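Local atomic coordinates of 'Carboxyl esterase 2 (Tuber melanosporum Mel28, PDB entry 5MIF), a protein that probably hydrolyses carboxylic esters, as one of a family of archaea-like carboxylesterases with the alpha/beta hydrolase fold. Residues P152-Y156 against P157-E161; P237-T241 against D242-F246. All coordinates share one frame; numbering follows the deposited sequence.

Contact 1 of 2, residues P152-Y156 against P157-E161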
loop_
_atom_site.group_PDB
_atom_site.type_symbol
_atom_site.label_atom_id
_atom_site.label_comp_id
_atom_site.label_asym_id
_atom_site.label_seq_id
_atom_site.Cartn_x
_atom_site.Cartn_y
_atom_site.Cartn_z
ATOM N N PRO A 152 -16.695 10.165 28.332
ATOM C CA PRO A 152 -17.849 11.061 28.185
ATOM C C PRO A 152 -17.689 12.396 28.909
ATOM O O PRO A 152 -18.697 13.082 29.110
ATOM C CB PRO A 152 -18.983 10.247 28.816
ATOM C CG PRO A 152 -18.290 9.499 29.935
ATOM C CD PRO A 152 -16.859 9.250 29.479
ATOM N N LYS A 153 -16.466 12.774 29.271
ATOM C CA LYS A 153 -16.231 14.081 29.884
ATOM C C LYS A 153 -16.759 15.185 28.965
ATOM O O LYS A 153 -17.277 16.202 29.422
ATOM C CB LYS A 153 -14.749 14.270 30.187
ATOM C CG LYS A 153 -14.181 13.039 30.869
ATOM C CD LYS A 153 -12.854 13.266 31.585
ATOM C CE LYS A 153 -12.477 11.992 32.345
ATOM N NZ LYS A 153 -13.058 10.786 31.655
ATOM N N VAL A 154 -16.608 14.983 27.660
ATOM C CA VAL A 154 -17.279 15.811 26.665
ATOM C C VAL A 154 -17.931 14.903 25.631
ATOM O O VAL A 154 -17.791 13.683 25.693
ATOM C CB VAL A 154 -16.312 16.777 25.964
ATOM C CG1 VAL A 154 -15.717 17.766 26.961
ATOM C CG2 VAL A 154 -15.220 15.989 25.215
ATOM N N ALA A 155 -18.670 15.497 24.701
ATOM C CA ALA A 155 -19.246 14.739 23.601
ATOM C C ALA A 155 -19.096 15.503 22.299
ATOM O O ALA A 155 -18.723 16.686 22.296
ATOM C CB ALA A 155 -20.720 14.445 23.867
ATOM N N TYR A 156 -19.398 14.834 21.193
ATOM C CA TYR A 156 -19.501 15.515 19.909
ATOM C C TYR A 156 -20.312 16.792 20.084
ATOM O O TYR A 156 -21.331 16.780 20.774
ATOM C CB TYR A 156 -20.164 14.604 18.877
ATOM C CG TYR A 156 -20.587 15.331 17.622
ATOM C CD1 TYR A 156 -19.679 15.563 16.597
ATOM C CD2 TYR A 156 -21.890 15.794 17.472
ATOM C CE1 TYR A 156 -20.047 16.245 15.468
ATOM C CE2 TYR A 156 -22.273 16.473 16.339
ATOM C CZ TYR A 156 -21.346 16.689 15.333
ATOM O OH TYR A 156 -21.702 17.367 14.199
ATOM N N PRO A 157 -19.890 17.898 19.448
ATOM C CA PRO A 157 -18.751 18.125 18.553
ATOM C C PRO A 157 -17.536 18.735 19.241
ATOM O O PRO A 157 -16.706 19.358 18.577
ATOM C CB PRO A 157 -19.325 19.121 17.540
ATOM C CG PRO A 157 -20.202 19.993 18.405
ATOM C CD PRO A 157 -20.776 19.079 19.489
ATOM N N VAL A 158 -17.437 18.594 20.556
ATOM C CA VAL A 158 -16.374 19.268 21.282
ATOM C C VAL A 158 -14.962 18.746 20.916
ATOM O O VAL A 158 -14.068 19.555 20.670
ATOM C CB VAL A 158 -16.632 19.196 22.817
ATOM C CG1 VAL A 158 -15.433 19.704 23.602
ATOM C CG2 VAL A 158 -17.871 20.026 23.160
ATOM N N PRO A 159 -14.752 17.411 20.862
ATOM C CA PRO A 159 -13.406 16.984 20.437
ATOM C C PRO A 159 -13.064 17.466 19.009
ATOM O O PRO A 159 -11.912 17.855 18.751
ATOM C CB PRO A 159 -13.472 15.457 20.514
ATOM C CG PRO A 159 -14.587 15.173 21.537
ATOM C CD PRO A 159 -15.599 16.263 21.260
ATOM N N ASN A 160 -14.049 17.452 18.114
ATOM C CA ASN A 160 -13.873 17.987 16.773
ATOM C C ASN A 160 -13.414 19.441 16.794
ATOM O O ASN A 160 -12.467 19.815 16.096
ATOM C CB ASN A 160 -15.181 17.881 15.991
ATOM C CG ASN A 160 -15.802 16.496 16.094
ATOM O OD1 ASN A 160 -16.151 16.046 17.183
ATOM N ND2 ASN A 160 -15.950 15.823 14.962
ATOM N N GLU A 161 -14.100 20.261 17.590
ATOM C CA GLU A 161 -13.799 21.686 17.656
ATOM C C GLU A 161 -12.496 21.943 18.399
ATOM O O GLU A 161 -11.809 22.925 18.118
ATOM C CB GLU A 161 -14.956 22.459 18.289
ATOM C CG GLU A 161 -16.253 22.435 17.460
ATOM C CD GLU A 161 -16.166 23.206 16.142
ATOM O OE1 GLU A 161 -15.202 23.968 15.934
ATOM O OE2 GLU A 161 -17.093 23.081 15.317
#

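Contact 2 of 2, residues P237-T241 against D242-F246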
loop_
_atom_site.group_PDB
_atom_site.type_symbol
_atom_site.label_atom_id
_atom_site.label_comp_id
_atom_site.label_asym_id
_atom_site.label_seq_id
_atom_site.Cartn_x
_atom_site.Cartn_y
_atom_site.Cartn_z
ATOM N N PRO A 237 -12.081 -10.170 14.673
ATOM C CA PRO A 237 -11.211 -9.708 15.767
ATOM C C PRO A 237 -10.708 -8.272 15.619
ATOM O O PRO A 237 -10.696 -7.729 14.520
ATOM C CB PRO A 237 -10.036 -10.693 15.718
ATOM C CG PRO A 237 -10.054 -11.260 14.332
ATOM C CD PRO A 237 -11.486 -11.278 13.905
ATOM N N GLY A 238 -10.305 -7.667 16.733
ATOM C CA GLY A 238 -9.727 -6.334 16.715
ATOM C C GLY A 238 -10.723 -5.207 16.927
ATOM O O GLY A 238 -10.393 -4.186 17.529
ATOM N N LEU A 239 -11.938 -5.394 16.424
ATOM C CA LEU A 239 -12.997 -4.403 16.538
ATOM C C LEU A 239 -14.343 -5.071 16.297
ATOM O O LEU A 239 -14.575 -5.635 15.232
ATOM C CB LEU A 239 -12.800 -3.269 15.531
ATOM C CG LEU A 239 -13.963 -2.273 15.430
ATOM C CD1 LEU A 239 -14.114 -1.518 16.739
ATOM C CD2 LEU A 239 -13.822 -1.311 14.235
ATOM N N THR A 240 -15.245 -4.972 17.268
ATOM C CA THR A 240 -16.551 -5.610 17.144
ATOM C C THR A 240 -17.639 -4.573 16.918
ATOM O O THR A 240 -17.452 -3.394 17.210
ATOM C CB THR A 240 -16.900 -6.428 18.396
ATOM O OG1 THR A 240 -17.346 -5.544 19.437
ATOM C CG2 THR A 240 -15.684 -7.216 18.872
ATOM N N THR A 241 -18.781 -5.014 16.408
ATOM C CA THR A 241 -19.895 -4.112 16.179
ATOM C C THR A 241 -20.409 -3.541 17.503
ATOM O O THR A 241 -20.919 -2.427 17.542
ATOM C CB THR A 241 -21.046 -4.808 15.431
ATOM O OG1 THR A 241 -21.230 -6.128 15.961
ATOM C CG2 THR A 241 -20.738 -4.901 13.944
ATOM N N ASP A 242 -20.274 -4.303 18.584
ATOM C CA ASP A 242 -20.688 -3.825 19.898
ATOM C C ASP A 242 -19.802 -2.698 20.406
ATOM O O ASP A 242 -20.292 -1.732 20.993
ATOM C CB ASP A 242 -20.706 -4.968 20.913
ATOM C CG ASP A 242 -21.887 -5.900 20.714
ATOM O OD1 ASP A 242 -22.807 -5.544 19.940
ATOM O OD2 ASP A 242 -21.903 -6.977 21.350
ATOM N N GLU A 243 -18.497 -2.827 20.199
ATOM C CA GLU A 243 -17.567 -1.787 20.612
ATOM C C GLU A 243 -17.834 -0.496 19.834
ATOM O O GLU A 243 -17.753 0.604 20.383
ATOM C CB GLU A 243 -16.128 -2.257 20.411
ATOM C CG GLU A 243 -15.659 -3.306 21.415
ATOM C CD GLU A 243 -14.297 -3.895 21.062
ATOM O OE1 GLU A 243 -13.996 -4.049 19.851
ATOM O OE2 GLU A 243 -13.508 -4.149 21.998
ATOM N N ILE A 244 -18.181 -0.643 18.560
ATOM C CA ILE A 244 -18.526 0.490 17.706
ATOM C C ILE A 244 -19.752 1.242 18.227
ATOM O O ILE A 244 -19.761 2.478 18.299
ATOM C CB ILE A 244 -18.787 0.037 16.250
ATOM C CG1 ILE A 244 -17.490 -0.456 15.604
ATOM C CG2 ILE A 244 -19.378 1.166 15.423
ATOM C CD1 ILE A 244 -17.665 -0.904 14.162
ATOM N N ARG A 245 -20.784 0.491 18.594
ATOM C CA ARG A 245 -22.025 1.086 19.071
ATOM C C ARG A 245 -21.797 1.798 20.390
ATOM O O ARG A 245 -22.302 2.898 20.601
ATOM C CB ARG A 245 -23.087 0.013 19.252
ATOM C CG ARG A 245 -23.487 -0.647 17.970
ATOM C CD ARG A 245 -24.333 -1.865 18.243
ATOM N NE ARG A 245 -24.545 -2.635 17.026
ATOM C CZ ARG A 245 -25.375 -2.271 16.057
ATOM N NH1 ARG A 245 -26.065 -1.140 16.159
ATOM N NH2 ARG A 245 -25.510 -3.031 14.977
ATOM N N PHE A 246 -21.018 1.163 21.262
ATOM C CA PHE A 246 -20.656 1.748 22.541
ATOM C C PHE A 246 -19.913 3.075 22.369
ATOM O O PHE A 246 -20.269 4.080 22.990
ATOM C CB PHE A 246 -19.808 0.761 23.349
ATOM C CG PHE A 246 -19.423 1.263 24.712
ATOM C CD1 PHE A 246 -18.292 2.043 24.889
ATOM C CD2 PHE A 246 -20.206 0.972 25.817
ATOM C CE1 PHE A 246 -17.941 2.512 26.148
ATOM C CE2 PHE A 246 -19.867 1.441 27.069
ATOM C CZ PHE A 246 -18.736 2.209 27.240
#

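Contact 1 of 2, residues P152-Y156 against P157-E161
The carbonyl oxygen of Ala155 takes the amide N-H of Val158, with Val158 N 2.9 Å from Ala155 O and an N-H...O angle of 158°. This bond closes a type VI beta turn, with the cis peptide between Tyr156 and Pro157 at its centre, in the loop that leads from strand 142-147 of the alpha/beta hydrolase fold into helix 158-173. Pro157 sits at the N-cap, its O taking the amide of Glu161. The same Ala155 O also lies 3.3 Å from CD of Pro159, which being a proline offers it no N-H.

The cis bond brings Pro157 under the aromatic ring before it. With CG of Tyr156 swung opposite its own backbone N (chi1 167°), the ring lies over the proline in a CH-pi contact: Pro157 CB stands 3.7 Å from the centroid of the Tyr156 ring and only 14° off its normal. The phenol OH reaches on to Glu260 with a hydrogen bond. Asn160, in the first turn of the helix, brings OD1 up obliquely, Asn160 OD1 lying 3.6 Å from Tyr156 CD1, with the amide and ring planes nearly perpendicular. Its ND2 is held by Ser198 and Glu194 of helix 191-206, which fixes the way the amide is turned.

Away from the tyrosine, Val154 packs its two branches on different residues of the first turn. The CB and CG1 side meets Val158 at about a right angle, while the other methyl slides along Pro159, placing Val154 CG2 3.8 Å from Pro159 CG.

Contact 2 of 2, residues P237-T241 against D242-F246
Thr240 and Glu243 grip each other in a capping box at the start of helix 241-251, part of the alpha/beta hydrolase fold. Thr240 is the N-cap residue: its OG1 accepts the amide of Glu243, with Glu243 N 3.0 Å from Thr240 OG1 and an N-H...O angle of 162°. Chi1 of Thr240 (78°) sets the hydroxyl between its own N and carbonyl carbon, turned toward the amide N-H groups at the helix N-terminus. In return the glutamate chain, extended beyond CG, reaches back past the threonine, crossing it at about a right angle, and Glu243 OE1 receives Thr240 N at 3.0 Å. That N-H comes to the anti side of the oxygen, 24° out of the carboxylate plane.

Behind the box the first helical bonds take over. Ile244 N donates to Thr240 O at 3.1 Å, and Arg245 N to Thr241 O over the same distance. The aliphatic part of Arg245 lies along that second carbonyl, with Arg245 CG 3.2 Å from Thr241 O, before its guanidinium goes on to a salt bridge with Glu226. Leu239, just before the cap, crosses Ile244 at about a right angle, Leu239 CD1 lying 3.7 Å from Ile244 CG1 and its CD2 near Ile244 CD1.

Outside the two segments, Leu239 touches Asp287 and His317, which with Ser190 have the geometry of a Ser-His-Asp triad and are probably catalytic. Thr241 OG1 is tied to the carbonyl of Pro234. Both carboxylate oxygens of Glu243 are engaged, for its OE2 bonds to Ser51 OG.

How the contacts relate
Contacts 1 and 2 both take a loop into a helix, and their centres lie 20 Å apart, with about 8 Å between nearest atoms. Contact 1 is the more buried and begins helix 158-173; contact 2 is on the surface and begins helix 241-251. The far end of that second helix reaches contact 1, where Phe251 packs on Pro159 and Asn160, so one helix runs from contact 2 to the neighbourhood of contact 1. Their chemistry differs: residues 152-161 rely on prolines, an aromatic face and a backbone turn, whereas 237-246 use a reciprocal side-chain and backbone cap, beside the likely triad.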